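Local coordinates for phycoerythrin alpha-2 chain, chloroplastic (Rhodomonas sp. CS24, PDB 1XG0), which harvests light for photosynthesis as a tetrapyrrole-carrying subunit of the cryptophyte phycobiliprotein complex, at residues S5-V10 with A42-I47. Sequence-based numbering, arbitrary orientation.
With PEB (phycoerythrobilin), chain O.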
loop_
_atom_site.group_PDB
_atom_site.type_symbol
_atom_site.label_atom_id
_atom_site.label_comp_id
_atom_site.label_asym_id
_atom_site.label_seq_id
_atom_site.Cartn_x
_atom_site.Cartn_y
_atom_site.Cartn_z
ATOM N N SER B 5 7.553 -2.394 -23.661
ATOM C CA SER B 5 6.314 -1.610 -23.699
ATOM C C SER B 5 5.824 -1.180 -22.335
ATOM O O SER B 5 4.899 -0.398 -22.255
ATOM C CB SER B 5 5.214 -2.478 -24.351
ATOM O OG SER B 5 4.874 -3.587 -23.549
ATOM N N ALA B 6 6.348 -1.803 -21.260
ATOM C CA ALA B 6 5.849 -1.610 -19.906
ATOM C C ALA B 6 4.408 -2.125 -19.724
ATOM O O ALA B 6 3.792 -1.835 -18.696
ATOM C CB ALA B 6 6.004 -0.194 -19.390
ATOM N N LYS B 7 3.940 -2.951 -20.670
ATOM C CA LYS B 7 2.630 -3.577 -20.512
ATOM C C LYS B 7 2.761 -4.881 -19.722
ATOM O O LYS B 7 3.784 -5.561 -19.792
ATOM C CB LYS B 7 1.987 -3.842 -21.888
ATOM C CG LYS B 7 1.661 -2.557 -22.606
ATOM C CD LYS B 7 1.159 -2.898 -23.985
ATOM C CE LYS B 7 0.746 -1.684 -24.709
ATOM N NZ LYS B 7 0.066 -2.035 -25.991
ATOM N N ALA B 8 1.692 -5.237 -19.036
ATOM C CA ALA B 8 1.640 -6.516 -18.330
ATOM C C ALA B 8 0.164 -6.921 -18.269
ATOM O O ALA B 8 -0.753 -6.092 -18.366
ATOM C CB ALA B 8 2.227 -6.404 -16.944
ATOM N N PRO B 9 -0.070 -8.224 -18.007
ATOM C CA PRO B 9 -1.463 -8.712 -17.844
ATOM C C PRO B 9 -1.988 -8.325 -16.448
ATOM O O PRO B 9 -1.480 -8.814 -15.425
ATOM C CB PRO B 9 -1.326 -10.226 -17.988
ATOM C CG PRO B 9 0.104 -10.516 -17.643
ATOM C CD PRO B 9 0.887 -9.332 -18.091
ATOM N N VAL B 10 -2.994 -7.466 -16.423
ATOM C CA VAL B 10 -3.700 -7.120 -15.206
ATOM C C VAL B 10 -4.878 -8.091 -15.085
ATOM O O VAL B 10 -5.783 -8.115 -15.949
ATOM C CB VAL B 10 -4.180 -5.675 -15.184
ATOM C CG1 VAL B 10 -5.046 -5.375 -13.973
ATOM C CG2 VAL B 10 -2.973 -4.709 -15.229
ATOM N N ALA B 42 -8.936 -10.478 -17.637
ATOM C CA ALA B 42 -7.537 -10.139 -17.887
ATOM C C ALA B 42 -7.496 -9.081 -18.976
ATOM O O ALA B 42 -8.325 -9.063 -19.883
ATOM C CB ALA B 42 -6.708 -11.343 -18.257
ATOM N N GLN B 43 -6.472 -8.212 -18.904
ATOM C CA GLN B 43 -6.342 -7.122 -19.862
ATOM C C GLN B 43 -4.876 -6.716 -19.928
ATOM O O GLN B 43 -4.209 -6.648 -18.889
ATOM C CB GLN B 43 -7.190 -5.942 -19.376
ATOM C CG GLN B 43 -7.298 -4.769 -20.357
ATOM C CD GLN B 43 -8.199 -3.677 -19.902
ATOM O OE1 GLN B 43 -8.479 -3.515 -18.690
ATOM N NE2 GLN B 43 -8.708 -2.926 -20.861
ATOM N N SER B 44 -4.405 -6.434 -21.129
ATOM C CA SER B 44 -3.069 -5.889 -21.315
ATOM C C SER B 44 -3.126 -4.385 -20.991
ATOM O O SER B 44 -3.873 -3.666 -21.644
ATOM C CB SER B 44 -2.632 -6.098 -22.762
ATOM O OG SER B 44 -1.442 -5.336 -23.016
ATOM N N VAL B 45 -2.325 -3.965 -20.000
ATOM C CA VAL B 45 -2.364 -2.594 -19.499
ATOM C C VAL B 45 -0.944 -2.077 -19.418
ATOM O O VAL B 45 -0.071 -2.769 -18.899
ATOM C CB VAL B 45 -3.043 -2.517 -18.104
ATOM C CG1 VAL B 45 -3.039 -1.147 -17.552
ATOM C CG2 VAL B 45 -4.471 -3.098 -18.174
ATOM N N LYS B 46 -0.709 -0.836 -19.869
ATOM C CA LYS B 46 0.557 -0.177 -19.587
ATOM C C LYS B 46 0.633 0.143 -18.092
ATOM O O LYS B 46 -0.223 0.855 -17.508
ATOM C CB LYS B 46 0.655 1.110 -20.413
ATOM C CG LYS B 46 2.029 1.744 -20.274
ATOM C CD LYS B 46 2.130 3.041 -21.050
ATOM C CE LYS B 46 3.490 3.618 -21.042
ATOM N NZ LYS B 46 3.509 4.933 -21.809
ATOM N N ILE B 47 1.675 -0.380 -17.459
ATOM C CA ILE B 47 1.833 -0.207 -16.017
ATOM C C ILE B 47 2.496 1.157 -15.774
ATOM O O ILE B 47 3.578 1.435 -16.314
ATOM C CB ILE B 47 2.684 -1.337 -15.438
ATOM C CG1 ILE B 47 2.069 -2.714 -15.774
ATOM C CG2 ILE B 47 2.845 -1.157 -13.937
ATOM C CD1 ILE B 47 0.593 -2.876 -15.422
HETATM C CHC PEB O . 11.983 -3.401 -17.946
HETATM N NC PEB O . 13.048 -1.379 -16.952
HETATM C C1C PEB O . 13.626 -0.179 -17.340
HETATM C C2C PEB O . 13.569 -0.142 -18.762
HETATM C C3C PEB O . 12.967 -1.293 -19.201
HETATM C C4C PEB O . 12.653 -2.072 -18.051
HETATM C CMC PEB O . 12.731 -1.740 -20.606
HETATM C CAC PEB O . 14.061 0.972 -19.648
HETATM C CBC PEB O . 12.935 1.746 -20.328
HETATM C CGC PEB O . 11.969 2.340 -19.356
HETATM O O1C PEB O . 12.311 2.704 -18.193
HETATM O O2C PEB O . 10.766 2.435 -19.752
HETATM N ND PEB O . 9.844 -2.833 -19.101
HETATM C C1D PEB O . 10.422 -3.325 -17.862
HETATM C C2D PEB O . 9.851 -4.727 -17.774
HETATM C C3D PEB O . 9.114 -4.994 -18.858
HETATM C C4D PEB O . 9.095 -3.768 -19.718
HETATM C CMD PEB O . 10.117 -5.572 -16.574
HETATM C CAD PEB O . 8.445 -6.255 -19.186
HETATM C CBD PEB O . 7.595 -6.493 -20.199
HETATM O OD PEB O . 8.487 -3.620 -20.798
HETATM N NA PEB O . 16.100 0.102 -10.143
HETATM C C1A PEB O . 16.610 -0.325 -8.927
HETATM C C2A PEB O . 15.907 -1.572 -8.498
HETATM C C3A PEB O . 14.814 -1.781 -9.592
HETATM C C4A PEB O . 15.090 -0.684 -10.595
HETATM C CMA PEB O . 16.890 -2.732 -8.338
HETATM C CBA PEB O . 13.200 -3.097 -8.152
HETATM O OA PEB O . 17.506 0.228 -8.316
HETATM C CHA PEB O . 14.430 -0.636 -11.806
HETATM C CAA PEB O . 13.378 -1.858 -9.039
HETATM N NB PEB O . 14.172 -0.142 -14.161
HETATM C C1B PEB O . 14.565 0.279 -12.933
HETATM C C2B PEB O . 15.067 1.614 -13.057
HETATM C C3B PEB O . 15.011 1.921 -14.415
HETATM C C4B PEB O . 14.404 0.843 -15.101
HETATM C CHB PEB O . 14.198 0.780 -16.483
HETATM C CMB PEB O . 15.485 2.557 -11.990
HETATM C CAB PEB O . 15.457 3.233 -15.025
HETATM C CBB PEB O . 14.421 4.277 -15.318
HETATM C CGB PEB O . 14.821 5.640 -15.788
HETATM O O1B PEB O . 15.997 6.066 -15.570
HETATM O O2B PEB O . 13.929 6.295 -16.449
HETATM O O HOH W 1 -1.563 -4.488 -25.503
HETATM O O HOH W 2 -2.246 -2.626 -24.202
#
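The two-stranded antiparallel sheet of this small subunit comes to its end here, where one further bond, from Ile47 N to Ala6 O, follows the last pair, Lys7 with Lys46. That bond is almost straight (2.9 Å from Ile47 N to Ala6 O, 171° at the hydrogen). Ala8 and Val45 follow as a hydrogen-bonded pair, N to O in both directions, and so do Val10 and Gln43, although the bond from Gln43 N to Val10 O is bent to 135°. Lys7 opposite Lys46 and Pro9 opposite Ser44 form the non-hydrogen-bonded pairs, the former with CA atoms 4.1 Å apart; proline fits there because its missing N-H is not needed for the ladder. Beyond Gln43, Ala42 forms an antiparallel ladder with a strand of another protein's chain, which extends the sheet into that subunit.

In the apolar part of the face that Ala8, Val10 and Val45 share with Gln43, Val10 CG2 lies 3.6 Å from Val45 CB. Ile47 reaches the same patch: with CG1 anti to the carbonyl carbon (chi1 -56°), that branch lies against Ala8 CB at 3.9 Å and carries CD1 on to Val10 CG2. A glycine in place of this isoleucine would remove the branch, and would probably leave Ala8 CB and Val10 CG2 without their apolar neighbour.

The face of Lys7, Pro9, Ser44 and Lys46 is mixed. Lys7, extended beyond CG, passes Ser44 OG with its CD, and two waters bridge the ends, each accepting from Lys7 NZ and donating to Ser44 OG, which also bonds a polar side chain of another protein's chain. Before the strand, Ser5 OG accepts from Lys7 N in an ST turn and is also hydrogen-bonded to Asp3. Ala6, within that turn, donates its N-H to OD of phycoerythrobilin at 2.8 Å, placing the end of the ladder beside a pigment pocket.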